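Local coordinates for D-2-hydroxyacid dehydrogensase protein (Ketogulonicigenium vulgare, PDB 4LSW) that probably interconverts 2-oxo acids and D-2-hydroxy acids with a nicotinamide cofactor, at residues Glu261-Phe266 / Gln279-Ser284; Ile171-Ser174 / Pro178-Tyr181. One frame throughout, in Å; residues are numbered along the deposited sequence.

How the contacts relate
Both contacts lie in the nucleotide-binding part of the chain, at two places on one seven-stranded parallel sheet. Contact 2 comes first in sequence. It joins strand 170-174, next to the outermost strand 186-188, to the loop that follows it. Contact 1 joins the loops after strands 254-257 and 276-278, toward the other edge of the sheet. Their centres are 28 Å apart and their nearest atoms about 18 Å, so they do not touch. Contact 1 has the histidine-carboxylate pair expected at the active site of this family. Contact 2 lies in the half of the sheet that usually binds the adenosine part of a dinucleotide in Rossmann domains.

Contact 1 of 2, residues Glu261-Phe266 / Gln279-Ser284; sequences EGEPNF and QPHHAS
Glu263 and His281 make the whole of this contact. His281 ND1 donates to Glu263 OE2 across a very short 2.5 Å, and the bond is nearly straight at 172°. OE2 comes at the edge of the imidazole, near the ring plane. The carboxylate itself is turned 62° from that plane. Its other oxygen is held too, because Glu263 OE1 accepts a hydrogen bond from the backbone N of Phe260. Two bonds therefore limit how the carboxylate can turn. Beyond CG the Glu263 chain is extended (chi2 -177°), which carries the acid group across to the histidine. The layout is consistent with the active site of D-isomer-specific 2-hydroxyacid dehydrogenases, where a glutamate backs a histidine from the neighbouring loop. With an alanine here in place of Glu263, His281 ND1 would probably lose its acceptor and the imidazole would be freer to turn. Away from this bond the contact is loose. The two segments bury just 86 Å² between them, and His281 is largely exposed. The loop 279-284 has its own ties: His282 NE2 bonds Gln279 OE1 at 2.8 Å, with the donor above the amide plane. Asp258 accepts from the backbone N atoms of His282 and Ala283, and Ser284 OG bonds Arg290.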
loop_
_atom_site.group_PDB
_atom_site.type_symbol
_atom_site.label_atom_id
_atom_site.label_comp_id
_atom_site.label_asym_id
_atom_site.label_seq_id
_atom_site.Cartn_x
_atom_site.Cartn_y
_atom_site.Cartn_z
ATOM N N GLU A 261 -1.933 12.031 -0.416
ATOM C CA GLU A 261 -3.039 12.456 0.437
ATOM C C GLU A 261 -4.231 12.811 -0.442
ATOM O O GLU A 261 -4.084 13.515 -1.444
ATOM C CB GLU A 261 -2.639 13.666 1.289
ATOM C CG GLU A 261 -1.666 13.361 2.422
ATOM C CD GLU A 261 -2.280 12.587 3.577
ATOM O OE1 GLU A 261 -3.511 12.361 3.593
ATOM O OE2 GLU A 261 -1.520 12.198 4.485
ATOM N N GLY A 262 -5.403 12.292 -0.085
ATOM C CA GLY A 262 -6.619 12.600 -0.817
ATOM C C GLY A 262 -6.741 12.006 -2.216
ATOM O O GLY A 262 -7.598 12.426 -2.995
ATOM N N GLU A 263 -5.888 11.036 -2.535
ATOM C CA GLU A 263 -5.952 10.348 -3.821
ATOM C C GLU A 263 -7.347 9.778 -4.057
ATOM O O GLU A 263 -8.027 9.381 -3.109
ATOM C CB GLU A 263 -4.906 9.227 -3.882
ATOM C CG GLU A 263 -5.136 8.124 -2.872
ATOM C CD GLU A 263 -4.059 7.063 -2.900
ATOM O OE1 GLU A 263 -2.924 7.383 -3.306
ATOM O OE2 GLU A 263 -4.356 5.919 -2.508
ATOM N N PRO A 264 -7.776 9.722 -5.326
ATOM C CA PRO A 264 -7.065 10.059 -6.567
ATOM C C PRO A 264 -6.992 11.561 -6.842
ATOM O O PRO A 264 -6.390 11.971 -7.837
ATOM C CB PRO A 264 -7.930 9.385 -7.638
ATOM C CG PRO A 264 -9.310 9.501 -7.072
ATOM C CD PRO A 264 -9.146 9.248 -5.597
ATOM N N ASN A 265 -7.611 12.361 -5.982
ATOM C CA ASN A 265 -7.559 13.805 -6.122
ATOM C C ASN A 265 -6.317 14.338 -5.434
ATOM O O ASN A 265 -6.407 15.026 -4.413
ATOM C CB ASN A 265 -8.813 14.453 -5.532
ATOM C CG ASN A 265 -10.086 13.996 -6.221
ATOM O OD1 ASN A 265 -10.924 13.330 -5.614
ATOM N ND2 ASN A 265 -10.235 14.348 -7.490
ATOM N N PHE A 266 -5.160 13.994 -5.995
ATOM C CA PHE A 266 -3.883 14.373 -5.411
ATOM C C PHE A 266 -3.603 15.862 -5.621
ATOM O O PHE A 266 -4.179 16.490 -6.510
ATOM C CB PHE A 266 -2.752 13.480 -5.950
ATOM C CG PHE A 266 -2.442 13.686 -7.403
ATOM C CD1 PHE A 266 -1.510 14.632 -7.798
ATOM C CD2 PHE A 266 -3.062 12.912 -8.379
ATOM C CE1 PHE A 266 -1.215 14.829 -9.128
ATOM C CE2 PHE A 266 -2.769 13.100 -9.712
ATOM C CZ PHE A 266 -1.843 14.053 -10.091
ATOM N N GLN A 279 2.418 7.952 -10.098
ATOM C CA GLN A 279 1.758 6.668 -10.375
ATOM C C GLN A 279 0.444 6.560 -9.597
ATOM O O GLN A 279 0.358 6.998 -8.447
ATOM C CB GLN A 279 2.680 5.491 -10.026
ATOM C CG GLN A 279 3.976 5.449 -10.810
ATOM C CD GLN A 279 3.820 4.887 -12.220
ATOM O OE1 GLN A 279 3.812 3.667 -12.422
ATOM N NE2 GLN A 279 3.706 5.775 -13.202
ATOM N N PRO A 280 -0.593 5.965 -10.219
ATOM C CA PRO A 280 -1.945 5.987 -9.639
ATOM C C PRO A 280 -2.228 4.895 -8.598
ATOM O O PRO A 280 -3.188 4.127 -8.736
ATOM C CB PRO A 280 -2.836 5.800 -10.869
ATOM C CG PRO A 280 -2.020 4.897 -11.750
ATOM C CD PRO A 280 -0.588 5.391 -11.575
ATOM N N HIS A 281 -1.423 4.863 -7.536
ATOM C CA HIS A 281 -1.528 3.842 -6.498
ATOM C C HIS A 281 -1.776 2.440 -7.036
ATOM O O HIS A 281 -2.771 1.789 -6.706
ATOM C CB HIS A 281 -2.542 4.222 -5.415
ATOM C CG HIS A 281 -2.253 3.598 -4.085
ATOM N ND1 HIS A 281 -2.796 4.059 -2.903
ATOM C CD2 HIS A 281 -1.453 2.557 -3.749
ATOM C CE1 HIS A 281 -2.357 3.318 -1.902
ATOM N NE2 HIS A 281 -1.540 2.400 -2.386
ATOM N N HIS A 282 -0.842 1.980 -7.859
ATOM C CA HIS A 282 -0.977 0.648 -8.427
ATOM C C HIS A 282 0.208 -0.262 -8.124
ATOM O O HIS A 282 0.448 -1.220 -8.864
ATOM C CB HIS A 282 -1.265 0.696 -9.941
ATOM C CG HIS A 282 -0.086 1.073 -10.789
ATOM N ND1 HIS A 282 0.163 0.493 -12.018
ATOM C CD2 HIS A 282 0.894 1.990 -10.607
ATOM C CE1 HIS A 282 1.250 1.023 -12.545
ATOM N NE2 HIS A 282 1.709 1.944 -11.714
ATOM N N ALA A 283 0.932 0.000 -7.037
ATOM C CA ALA A 283 2.014 -0.917 -6.647
ATOM C C ALA A 283 1.575 -2.380 -6.515
ATOM O O ALA A 283 2.333 -3.291 -6.862
ATOM C CB ALA A 283 2.691 -0.450 -5.360
ATOM N N SER A 284 0.356 -2.619 -6.040
ATOM C CA SER A 284 -0.150 -3.987 -5.941
ATOM C C SER A 284 -1.016 -4.358 -7.148
ATOM O O SER A 284 -1.636 -5.422 -7.166
ATOM C CB SER A 284 -0.947 -4.182 -4.654
ATOM O OG SER A 284 -2.162 -3.462 -4.703
#

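Contact 2 of 2, residues Ile171-Ser174 / Pro178-Tyr181; sequences ISYS and PKSY
Tyr173, at the penultimate position of the strand segment, reaches the loop 178-181 with its hydroxyl. Its CG sits between the backbone N and the carbonyl carbon (chi1 71°), and the ring points at the loop. Pro178 meets the phenol first: its CA is 3.4 Å from Tyr173 OH, and its CB lies 3.8 Å from the same oxygen. Both are van der Waals contacts, on the exposed side of the contact. Lys179 follows with the one hydrogen bond of the pair. Its backbone N donates to Tyr173 OH at 2.9 Å and 170°, approaching the ring at its edge, near the plane. Lys179 CG stands anti to the carbonyl carbon (chi1 -60°), which puts it 4.2 Å from Tyr173 CE2; the bend at chi2 then leads the rest of the chain away. Ser180 points away from the strand. Tyr181 does not touch Tyr173, but one face of its ring takes Lys179 CB, 3.7 Å above the plane and toward the rim. Its hydroxyl bonds the carbonyl O of Leu153, and its ring meets Phe158 edge-to-face. Leu153 lies in a sequence that matches the GxGxxG pattern of Rossmann folds. The loop is thus tied both to the strand and to the probable glycine-rich turn, an arrangement that fits the second strand of a Rossmann fold and its trailing loop.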
loop_
_atom_site.group_PDB
_atom_site.type_symbol
_atom_site.label_atom_id
_atom_site.label_comp_id
_atom_site.label_asym_id
_atom_site.label_seq_id
_atom_site.Cartn_x
_atom_site.Cartn_y
_atom_site.Cartn_z
ATOM N N ILE A 171 23.471 -0.509 0.561
ATOM C CA ILE A 171 22.146 -0.477 1.162
ATOM C C ILE A 171 22.194 -0.274 2.667
ATOM O O ILE A 171 22.893 -0.990 3.385
ATOM C CB ILE A 171 21.400 -1.774 0.849
ATOM C CG1 ILE A 171 21.281 -1.910 -0.665
ATOM C CG2 ILE A 171 20.021 -1.776 1.507
ATOM C CD1 ILE A 171 21.019 -3.322 -1.132
ATOM N N SER A 172 21.441 0.720 3.123
ATOM C CA SER A 172 21.205 0.920 4.546
ATOM C C SER A 172 19.706 0.982 4.797
ATOM O O SER A 172 18.909 1.129 3.875
ATOM C CB SER A 172 21.863 2.214 5.007
ATOM O OG SER A 172 21.537 3.268 4.117
ATOM N N TYR A 173 19.317 0.881 6.059
ATOM C CA TYR A 173 17.903 0.916 6.390
ATOM C C TYR A 173 17.706 1.444 7.792
ATOM O O TYR A 173 18.629 1.416 8.613
ATOM C CB TYR A 173 17.278 -0.479 6.277
ATOM C CG TYR A 173 17.704 -1.458 7.355
ATOM C CD1 TYR A 173 18.910 -2.141 7.273
ATOM C CD2 TYR A 173 16.885 -1.710 8.450
ATOM C CE1 TYR A 173 19.299 -3.053 8.268
ATOM C CE2 TYR A 173 17.256 -2.614 9.439
ATOM C CZ TYR A 173 18.459 -3.286 9.339
ATOM O OH TYR A 173 18.808 -4.185 10.340
ATOM N N SER A 174 16.499 1.941 8.050
ATOM C CA SER A 174 16.118 2.354 9.394
ATOM C C SER A 174 14.798 1.703 9.770
ATOM O O SER A 174 13.936 1.504 8.926
ATOM C CB SER A 174 15.994 3.867 9.472
ATOM O OG SER A 174 15.752 4.285 10.815
ATOM N N PRO A 178 17.186 -3.273 14.641
ATOM C CA PRO A 178 17.817 -4.032 13.559
ATOM C C PRO A 178 17.062 -5.327 13.317
ATOM O O PRO A 178 16.450 -5.889 14.237
ATOM C CB PRO A 178 19.215 -4.347 14.098
ATOM C CG PRO A 178 19.444 -3.373 15.231
ATOM C CD PRO A 178 18.092 -3.070 15.791
ATOM N N LYS A 179 17.110 -5.796 12.076
ATOM C CA LYS A 179 16.407 -7.007 11.686
ATOM C C LYS A 179 17.384 -8.162 11.489
ATOM O O LYS A 179 18.461 -7.984 10.906
ATOM C CB LYS A 179 15.632 -6.752 10.392
ATOM C CG LYS A 179 14.598 -5.645 10.506
ATOM C CD LYS A 179 13.492 -6.017 11.500
ATOM C CE LYS A 179 12.446 -4.918 11.619
ATOM N NZ LYS A 179 11.357 -5.270 12.613
ATOM N N SER A 180 16.999 -9.349 11.952
ATOM C CA SER A 180 17.895 -10.500 11.887
ATOM C C SER A 180 18.176 -10.906 10.451
ATOM O O SER A 180 19.211 -11.511 10.149
ATOM C CB SER A 180 17.313 -11.687 12.658
ATOM O OG SER A 180 16.070 -12.092 12.112
ATOM N N TYR A 181 17.246 -10.555 9.573
ATOM C CA TYR A 181 17.334 -10.927 8.175
ATOM C C TYR A 181 18.040 -9.884 7.321
ATOM O O TYR A 181 18.001 -9.968 6.094
ATOM C CB TYR A 181 15.939 -11.227 7.629
ATOM C CG TYR A 181 14.862 -10.190 7.940
ATOM C CD1 TYR A 181 14.764 -9.007 7.210
ATOM C CD2 TYR A 181 13.912 -10.423 8.929
ATOM C CE1 TYR A 181 13.754 -8.086 7.472
ATOM C CE2 TYR A 181 12.905 -9.506 9.202
ATOM C CZ TYR A 181 12.828 -8.339 8.473
ATOM O OH TYR A 181 11.821 -7.435 8.732
#